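Local atomic coordinates of 24-sterol C-methyltransferase (Haloferax volcanii, PDB entry 6F5Z), a protein that probably acts as an S-adenosylmethionine-dependent methyltransferase, working in complex with the small methyltransferase activator Trm112. Residues Asp191-Ala195 against Thr196-Thr200; Glu204-Glu207 against Ala208-Arg212; Thr161-Ser164 against His165-Arg169. One frame throughout, in Å; residues are numbered along the deposited sequence.

All three contacts are local, each between neighbouring stretches of chain, and they follow one another in series, neither nested nor crossed. From the N terminus, contact 3 (161-169) comes first: there the loop that leaves strand 134-140 turns into helix 165-174, which leads on to strand 178-185. Beyond that strand, contact 1 (191-200) folds a turn in the long loop before helix 206-216, and contact 2 (204-212) starts that helix. Contacts 1 and 2, with centres about 9 Å apart, touch through Pro193 and Arg206, whereas contact 3 lies apart, its centre about 23 Å from that of contact 2. Contacts 2 and 3 illustrate one principle, the side-chain N-cap.

Contact 1. Residues Asp191-Ala195 against Thr196-Thr200; sequences DIPAA and TEFPT
With CG turned anti to its carbonyl carbon (chi1 -70°), Phe198 folds its ring back toward Pro193, where its side chain crosses that of the proline at about a right angle; Glu197 has the same first torsion (-65°), which brings CG in beside the proline ring, next to the CB already there. The turn itself is a short 3-10 segment. Glu197 N donates to Ala194 O at 3.0 Å, from above the carbonyl plane, and a weak bond of 3.4 Å from Phe198 N to Ala195 O follows it. Successive carbonyls then border the aromatic ring. Pro193 O lies 3.3 Å from Phe198 CE1 and Ala194 O 3.4 Å from Phe198 CD1, both at the ring edge and in its plane, an arrangement in which the slightly positive C-H rim faces oxygen. Apolar packing completes the turn: Pro193 CD meets Phe198 CZ at 3.8 Å, Pro193 CB touches Glu197 CB at 3.6 Å, and the methyl Thr200 CG2 covers one ring face near its rim. Farther out, Thr196 OG1 donates to Glu197 OE2 at 3.1 Å, on the anti side of the carboxylate, a bond made possible by the bend of the glutamate chain at chi2. A cis peptide before Pro199 redirects the backbone, and Thr200 OG1 then accepts from Trp203 N. This surface turn, in the loop between strand 178-185 and helix 206-216, leans on the helix: Ile192 packs on Arg206 and Arg214, and Phe198 on Arg206 and Met209.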
loop_
_atom_site.group_PDB
_atom_site.type_symbol
_atom_site.label_atom_id
_atom_site.label_comp_id
_atom_site.label_asym_id
_atom_site.label_seq_id
_atom_site.Cartn_x
_atom_site.Cartn_y
_atom_site.Cartn_z
ATOM N N ASP B 191 -23.244 -7.499 12.345
ATOM C CA ASP B 191 -23.725 -7.543 13.727
ATOM C C ASP B 191 -23.275 -8.844 14.393
ATOM O O ASP B 191 -23.338 -9.915 13.789
ATOM C CB ASP B 191 -25.271 -7.474 13.738
ATOM C CG ASP B 191 -25.894 -7.530 15.130
ATOM O OD1 ASP B 191 -25.621 -6.618 15.943
ATOM O OD2 ASP B 191 -26.653 -8.490 15.403
ATOM N N ILE B 192 -22.776 -8.728 15.608
ATOM C CA ILE B 192 -22.361 -9.895 16.384
ATOM C C ILE B 192 -23.312 -9.960 17.589
ATOM O O ILE B 192 -23.257 -9.078 18.446
ATOM C CB ILE B 192 -20.874 -9.871 16.785
ATOM C CG1 ILE B 192 -20.011 -9.895 15.480
ATOM C CG2 ILE B 192 -20.535 -11.098 17.685
ATOM C CD1 ILE B 192 -18.562 -9.835 15.718
ATOM N N PRO B 193 -24.226 -10.956 17.615
ATOM C CA PRO B 193 -25.184 -11.034 18.743
ATOM C C PRO B 193 -24.503 -11.248 20.095
ATOM O O PRO B 193 -23.337 -11.632 20.199
ATOM C CB PRO B 193 -26.039 -12.268 18.394
ATOM C CG PRO B 193 -25.841 -12.524 16.941
ATOM C CD PRO B 193 -24.425 -12.066 16.661
ATOM N N ALA B 194 -25.311 -11.112 21.164
ATOM C CA ALA B 194 -24.855 -11.384 22.512
ATOM C C ALA B 194 -24.481 -12.863 22.627
ATOM O O ALA B 194 -25.034 -13.686 21.884
ATOM C CB ALA B 194 -25.984 -11.075 23.488
ATOM N N ALA B 195 -23.570 -13.212 23.546
ATOM C CA ALA B 195 -23.092 -14.585 23.763
ATOM C C ALA B 195 -24.245 -15.581 23.997
ATOM O O ALA B 195 -24.108 -16.744 23.615
ATOM C CB ALA B 195 -22.076 -14.655 24.900
ATOM N N THR B 196 -25.401 -15.104 24.517
ATOM C CA THR B 196 -26.613 -15.928 24.767
ATOM C C THR B 196 -27.247 -16.512 23.481
ATOM O O THR B 196 -27.950 -17.540 23.546
ATOM C CB THR B 196 -27.733 -15.094 25.463
ATOM O OG1 THR B 196 -28.087 -13.960 24.668
ATOM C CG2 THR B 196 -27.385 -14.665 26.850
ATOM N N GLU B 197 -27.057 -15.817 22.333
ATOM C CA GLU B 197 -27.652 -16.156 21.040
ATOM C C GLU B 197 -26.944 -17.257 20.263
ATOM O O GLU B 197 -27.436 -17.655 19.197
ATOM C CB GLU B 197 -27.790 -14.905 20.159
ATOM C CG GLU B 197 -28.746 -13.835 20.678
ATOM C CD GLU B 197 -30.052 -14.368 21.239
ATOM O OE1 GLU B 197 -30.876 -14.879 20.447
ATOM O OE2 GLU B 197 -30.217 -14.336 22.481
ATOM N N PHE B 198 -25.811 -17.740 20.787
ATOM C CA PHE B 198 -24.972 -18.750 20.179
ATOM C C PHE B 198 -25.325 -20.131 20.701
ATOM O O PHE B 198 -25.747 -20.246 21.854
ATOM C CB PHE B 198 -23.486 -18.409 20.369
ATOM C CG PHE B 198 -23.076 -17.213 19.545
ATOM C CD1 PHE B 198 -23.333 -15.924 19.991
ATOM C CD2 PHE B 198 -22.493 -17.377 18.288
ATOM C CE1 PHE B 198 -23.000 -14.813 19.212
ATOM C CE2 PHE B 198 -22.127 -16.261 17.522
ATOM C CZ PHE B 198 -22.389 -14.986 17.983
ATOM N N PRO B 199 -25.221 -21.180 19.865
ATOM C CA PRO B 199 -24.707 -21.171 18.482
ATOM C C PRO B 199 -25.701 -20.650 17.470
ATOM O O PRO B 199 -26.910 -20.725 17.692
ATOM C CB PRO B 199 -24.343 -22.636 18.240
ATOM C CG PRO B 199 -25.354 -23.398 19.064
ATOM C CD PRO B 199 -25.562 -22.553 20.306
ATOM N N THR B 200 -25.190 -20.061 16.382
ATOM C CA THR B 200 -26.014 -19.617 15.272
ATOM C C THR B 200 -25.755 -20.680 14.200
ATOM O O THR B 200 -25.051 -21.662 14.474
ATOM C CB THR B 200 -25.601 -18.240 14.769
ATOM O OG1 THR B 200 -24.317 -18.374 14.116
ATOM C CG2 THR B 200 -25.592 -17.168 15.883
#

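Contact 2. Residues Glu204-Glu207 against Ala208-Arg212; sequences ETRE and AMVER
Two backbone carbonyls set the first turns of this helix: Arg206 O takes the N-H of Val210 at 2.9 Å, and Glu207 O takes that of Glu211 at 3.0 Å. Ahead of them stands a side-chain N-cap, by which Thr205 opens helix 206-216. Its hydroxyl OG1 accepts from Ala208 N at 3.1 Å with an N-H...O angle of 150°. The threonine can do this because OG1 sits between its own backbone N and carbonyl carbon (chi1 65°), turned toward the helix start. Thr205 O adds two weaker bonds, one from Met209 N at 3.4 Å and a bent one from Ala208 N, so that Ala208 N is shared between the hydroxyl and the carbonyl of a single residue. The same hydroxyl rests 3.5 Å from Ala208 CB. A valine at Thr205 would probably leave the N-H of Ala208 with just the weak, bent bond to the carbonyl, and the first turn less firmly fixed. The next residue, Arg206, sends its extended chain obliquely across Val210, one turn further on. Its NE is bonded to Pro193 O in the preceding loop, which ties the helix start to that loop, while Glu211 touches His148 in a different loop and Arg212 packs on Trp203. On the same Arg206, NH1 lies 3.5 Å from Val210 CG2, the methyl placed beside the valine's own backbone N.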
loop_
_atom_site.group_PDB
_atom_site.type_symbol
_atom_site.label_atom_id
_atom_site.label_comp_id
_atom_site.label_asym_id
_atom_site.label_seq_id
_atom_site.Cartn_x
_atom_site.Cartn_y
_atom_site.Cartn_z
ATOM N N GLU B 204 -20.245 -21.385 16.456
ATOM C CA GLU B 204 -20.481 -22.118 17.691
ATOM C C GLU B 204 -20.348 -21.221 18.915
ATOM O O GLU B 204 -20.988 -21.475 19.929
ATOM C CB GLU B 204 -19.548 -23.342 17.791
ATOM C CG GLU B 204 -18.075 -23.037 18.040
ATOM C CD GLU B 204 -17.035 -24.025 17.535
ATOM O OE1 GLU B 204 -17.272 -25.253 17.619
ATOM O OE2 GLU B 204 -15.954 -23.563 17.101
ATOM N N THR B 205 -19.464 -20.196 18.838
ATOM C CA THR B 205 -19.225 -19.287 19.961
ATOM C C THR B 205 -19.100 -17.874 19.413
ATOM O O THR B 205 -18.727 -17.679 18.237
ATOM C CB THR B 205 -17.894 -19.613 20.687
ATOM O OG1 THR B 205 -16.766 -19.385 19.820
ATOM C CG2 THR B 205 -17.843 -21.046 21.269
ATOM N N ARG B 206 -19.433 -16.908 20.261
ATOM C CA ARG B 206 -19.274 -15.499 19.911
ATOM C C ARG B 206 -17.789 -15.203 19.655
ATOM O O ARG B 206 -17.473 -14.413 18.748
ATOM C CB ARG B 206 -19.775 -14.651 21.079
ATOM C CG ARG B 206 -20.015 -13.202 20.681
ATOM C CD ARG B 206 -20.547 -12.351 21.836
ATOM N NE ARG B 206 -20.835 -10.995 21.376
ATOM C CZ ARG B 206 -19.910 -10.049 21.183
ATOM N NH1 ARG B 206 -18.632 -10.282 21.495
ATOM N NH2 ARG B 206 -20.262 -8.853 20.722
ATOM N N GLU B 207 -16.878 -15.781 20.465
ATOM C CA GLU B 207 -15.433 -15.545 20.329
ATOM C C GLU B 207 -14.968 -15.844 18.905
ATOM O O GLU B 207 -14.118 -15.131 18.364
ATOM C CB GLU B 207 -14.612 -16.436 21.301
ATOM C CG GLU B 207 -14.672 -16.018 22.760
ATOM C CD GLU B 207 -15.806 -16.585 23.604
ATOM O OE1 GLU B 207 -16.878 -16.936 23.050
ATOM O OE2 GLU B 207 -15.665 -16.530 24.848
ATOM N N ALA B 208 -15.505 -16.930 18.313
ATOM C CA ALA B 208 -15.085 -17.304 16.955
ATOM C C ALA B 208 -15.577 -16.290 15.931
ATOM O O ALA B 208 -14.835 -15.933 15.006
ATOM C CB ALA B 208 -15.620 -18.705 16.624
ATOM N N MET B 209 -16.795 -15.792 16.107
ATOM C CA MET B 209 -17.346 -14.801 15.179
ATOM C C MET B 209 -16.544 -13.502 15.284
ATOM O O MET B 209 -16.217 -12.884 14.260
ATOM C CB MET B 209 -18.832 -14.556 15.468
ATOM C CG MET B 209 -19.491 -13.786 14.363
ATOM S SD MET B 209 -21.274 -13.654 14.669
ATOM C CE MET B 209 -21.774 -12.904 13.075
ATOM N N VAL B 210 -16.218 -13.075 16.518
ATOM C CA VAL B 210 -15.452 -11.837 16.705
ATOM C C VAL B 210 -14.092 -12.024 16.033
ATOM O O VAL B 210 -13.650 -11.125 15.323
ATOM C CB VAL B 210 -15.282 -11.493 18.208
ATOM C CG1 VAL B 210 -14.266 -10.371 18.412
ATOM C CG2 VAL B 210 -16.616 -11.105 18.817
ATOM N N GLU B 211 -13.432 -13.170 16.246
ATOM C CA GLU B 211 -12.116 -13.428 15.657
ATOM C C GLU B 211 -12.204 -13.370 14.126
ATOM O O GLU B 211 -11.394 -12.694 13.487
ATOM C CB GLU B 211 -11.584 -14.790 16.129
ATOM C CG GLU B 211 -10.163 -15.040 15.692
ATOM C CD GLU B 211 -9.674 -16.400 16.146
ATOM O OE1 GLU B 211 -10.334 -17.416 15.823
ATOM O OE2 GLU B 211 -8.658 -16.436 16.872
ATOM N N ARG B 212 -13.226 -13.995 13.543
ATOM C CA ARG B 212 -13.402 -14.012 12.087
ATOM C C ARG B 212 -13.472 -12.589 11.519
ATOM O O ARG B 212 -12.787 -12.264 10.540
ATOM C CB ARG B 212 -14.678 -14.789 11.669
ATOM C CG ARG B 212 -15.145 -14.534 10.222
ATOM C CD ARG B 212 -14.132 -15.028 9.186
ATOM N NE ARG B 212 -14.643 -14.702 7.855
ATOM C CZ ARG B 212 -14.427 -13.536 7.241
ATOM N NH1 ARG B 212 -13.677 -12.601 7.814
ATOM N NH2 ARG B 212 -14.983 -13.291 6.058
#

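Contact 3. Residues Thr161-Ser164 against His165-Arg169; sequences TRWS and HAEYR
The backbone runs extended through Trp163 and Ser164 and turns at His165 into helix 165-174, whose first turn closes with Tyr168 N donating to Ser164 O at 3.0 Å. Ser164 and Glu167 form a capping box, each side chain bonding the other's backbone N-H. Ser164 OG accepts from Glu167 N at 3.0 Å, and Glu167 OE1 returns the favour to Ser164 N at 2.8 Å through its anti lone pair, the N-H pointing almost straight at it (162°). With chi1 at 62°, Ser164 OG is swung over the start of the helix, within reach of Glu167 N. Next to the box, Trp163 and Tyr168 make an edge-to-face (T-shaped) stack. The six-membered ring of the tryptophan presents CE3 over the centre of the tyrosine ring, with centroids 5.1 Å apart and planes at 79°, and Trp163 CB meets Tyr168 CE2 at 3.5 Å. Thr161 CG2 lies over one indole face, offset toward the rim. A water then joins loop to helix: it donates to Thr161 O at 2.7 Å and accepts from Trp163 N and Tyr168 OH. Tyr168 packs on strands 134-140 and 218-224, so the helix start is set against the sheet, and Arg169 makes a salt bridge to Glu37 of a second copy of this protein. Since the Glu167 carboxylate sits at the positive end of the helix dipole, its negative charge is likely to be favoured there.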
loop_
_atom_site.group_PDB
_atom_site.type_symbol
_atom_site.label_atom_id
_atom_site.label_comp_id
_atom_site.label_asym_id
_atom_site.label_seq_id
_atom_site.Cartn_x
_atom_site.Cartn_y
_atom_site.Cartn_z
ATOM N N THR B 161 -7.607 -22.309 -3.874
ATOM C CA THR B 161 -6.232 -22.183 -3.432
ATOM C C THR B 161 -6.253 -21.495 -2.070
ATOM O O THR B 161 -6.777 -20.384 -1.932
ATOM C CB THR B 161 -5.410 -21.439 -4.484
ATOM O OG1 THR B 161 -5.270 -22.313 -5.610
ATOM C CG2 THR B 161 -4.004 -21.064 -3.975
ATOM N N ARG B 162 -5.672 -22.152 -1.070
ATOM C CA ARG B 162 -5.668 -21.640 0.295
ATOM C C ARG B 162 -4.245 -21.268 0.637
ATOM O O ARG B 162 -3.413 -22.135 0.885
ATOM C CB ARG B 162 -6.209 -22.691 1.275
ATOM C CG ARG B 162 -6.682 -22.030 2.570
ATOM C CD ARG B 162 -7.413 -23.044 3.441
ATOM N NE ARG B 162 -6.461 -23.743 4.304
ATOM C CZ ARG B 162 -6.683 -24.923 4.874
ATOM N NH1 ARG B 162 -5.774 -25.457 5.673
ATOM N NH2 ARG B 162 -7.800 -25.589 4.625
ATOM N N TRP B 163 -3.926 -19.975 0.566
ATOM C CA TRP B 163 -2.578 -19.530 0.854
ATOM C C TRP B 163 -2.538 -18.737 2.130
ATOM O O TRP B 163 -3.516 -18.056 2.466
ATOM C CB TRP B 163 -2.044 -18.614 -0.256
ATOM C CG TRP B 163 -1.568 -19.298 -1.505
ATOM C CD1 TRP B 163 -1.265 -20.630 -1.677
ATOM C CD2 TRP B 163 -1.352 -18.669 -2.767
ATOM N NE1 TRP B 163 -0.889 -20.861 -2.986
ATOM C CE2 TRP B 163 -0.916 -19.661 -3.672
ATOM C CE3 TRP B 163 -1.516 -17.353 -3.229
ATOM C CZ2 TRP B 163 -0.641 -19.363 -5.024
ATOM C CZ3 TRP B 163 -1.217 -17.055 -4.544
ATOM C CH2 TRP B 163 -0.794 -18.055 -5.430
ATOM N N SER B 164 -1.378 -18.767 2.809
ATOM C CA SER B 164 -1.178 -17.889 3.973
ATOM C C SER B 164 -0.817 -16.451 3.517
ATOM O O SER B 164 -0.522 -16.225 2.347
ATOM C CB SER B 164 -0.017 -18.402 4.825
ATOM O OG SER B 164 1.138 -18.346 4.010
ATOM N N HIS B 165 -0.742 -15.508 4.459
ATOM C CA HIS B 165 -0.292 -14.149 4.120
ATOM C C HIS B 165 1.094 -14.262 3.426
ATOM O O HIS B 165 1.334 -13.643 2.380
ATOM C CB HIS B 165 -0.106 -13.315 5.393
ATOM C CG HIS B 165 -1.364 -12.845 6.051
ATOM N ND1 HIS B 165 -1.421 -11.581 6.651
ATOM C CD2 HIS B 165 -2.577 -13.426 6.161
ATOM C CE1 HIS B 165 -2.644 -11.478 7.166
ATOM N NE2 HIS B 165 -3.369 -12.568 6.931
ATOM N N ALA B 166 2.013 -15.063 4.020
ATOM C CA ALA B 166 3.365 -15.206 3.438
ATOM C C ALA B 166 3.339 -15.810 2.045
ATOM O O ALA B 166 4.078 -15.375 1.148
ATOM C CB ALA B 166 4.264 -16.019 4.373
ATOM N N GLU B 167 2.484 -16.805 1.835
ATOM C CA GLU B 167 2.392 -17.411 0.503
ATOM C C GLU B 167 1.897 -16.437 -0.560
ATOM O O GLU B 167 2.334 -16.502 -1.718
ATOM C CB GLU B 167 1.524 -18.662 0.534
ATOM C CG GLU B 167 2.282 -19.843 1.145
ATOM C CD GLU B 167 1.422 -21.039 1.505
ATOM O OE1 GLU B 167 0.248 -20.854 1.901
ATOM O OE2 GLU B 167 1.953 -22.172 1.447
ATOM N N TYR B 168 0.970 -15.516 -0.191
ATOM C CA TYR B 168 0.520 -14.503 -1.154
ATOM C C TYR B 168 1.702 -13.575 -1.480
ATOM O O TYR B 168 1.917 -13.276 -2.644
ATOM C CB TYR B 168 -0.609 -13.644 -0.549
ATOM C CG TYR B 168 -1.971 -14.201 -0.891
ATOM C CD1 TYR B 168 -2.589 -13.892 -2.103
ATOM C CD2 TYR B 168 -2.643 -15.065 -0.016
ATOM C CE1 TYR B 168 -3.819 -14.447 -2.453
ATOM C CE2 TYR B 168 -3.898 -15.591 -0.346
ATOM C CZ TYR B 168 -4.459 -15.314 -1.581
ATOM O OH TYR B 168 -5.655 -15.870 -1.948
ATOM N N ARG B 169 2.518 -13.188 -0.483
ATOM C CA ARG B 169 3.649 -12.293 -0.790
ATOM C C ARG B 169 4.662 -13.009 -1.693
ATOM O O ARG B 169 5.150 -12.420 -2.667
ATOM C CB ARG B 169 4.339 -11.802 0.499
ATOM C CG ARG B 169 3.399 -11.048 1.434
ATOM C CD ARG B 169 4.120 -10.216 2.514
ATOM N NE ARG B 169 5.076 -11.000 3.299
ATOM C CZ ARG B 169 4.743 -11.736 4.359
ATOM N NH1 ARG B 169 3.464 -11.861 4.720
ATOM N NH2 ARG B 169 5.679 -12.377 5.053
HETATM O O HOH W 1 -6.190 -18.188 -0.456
#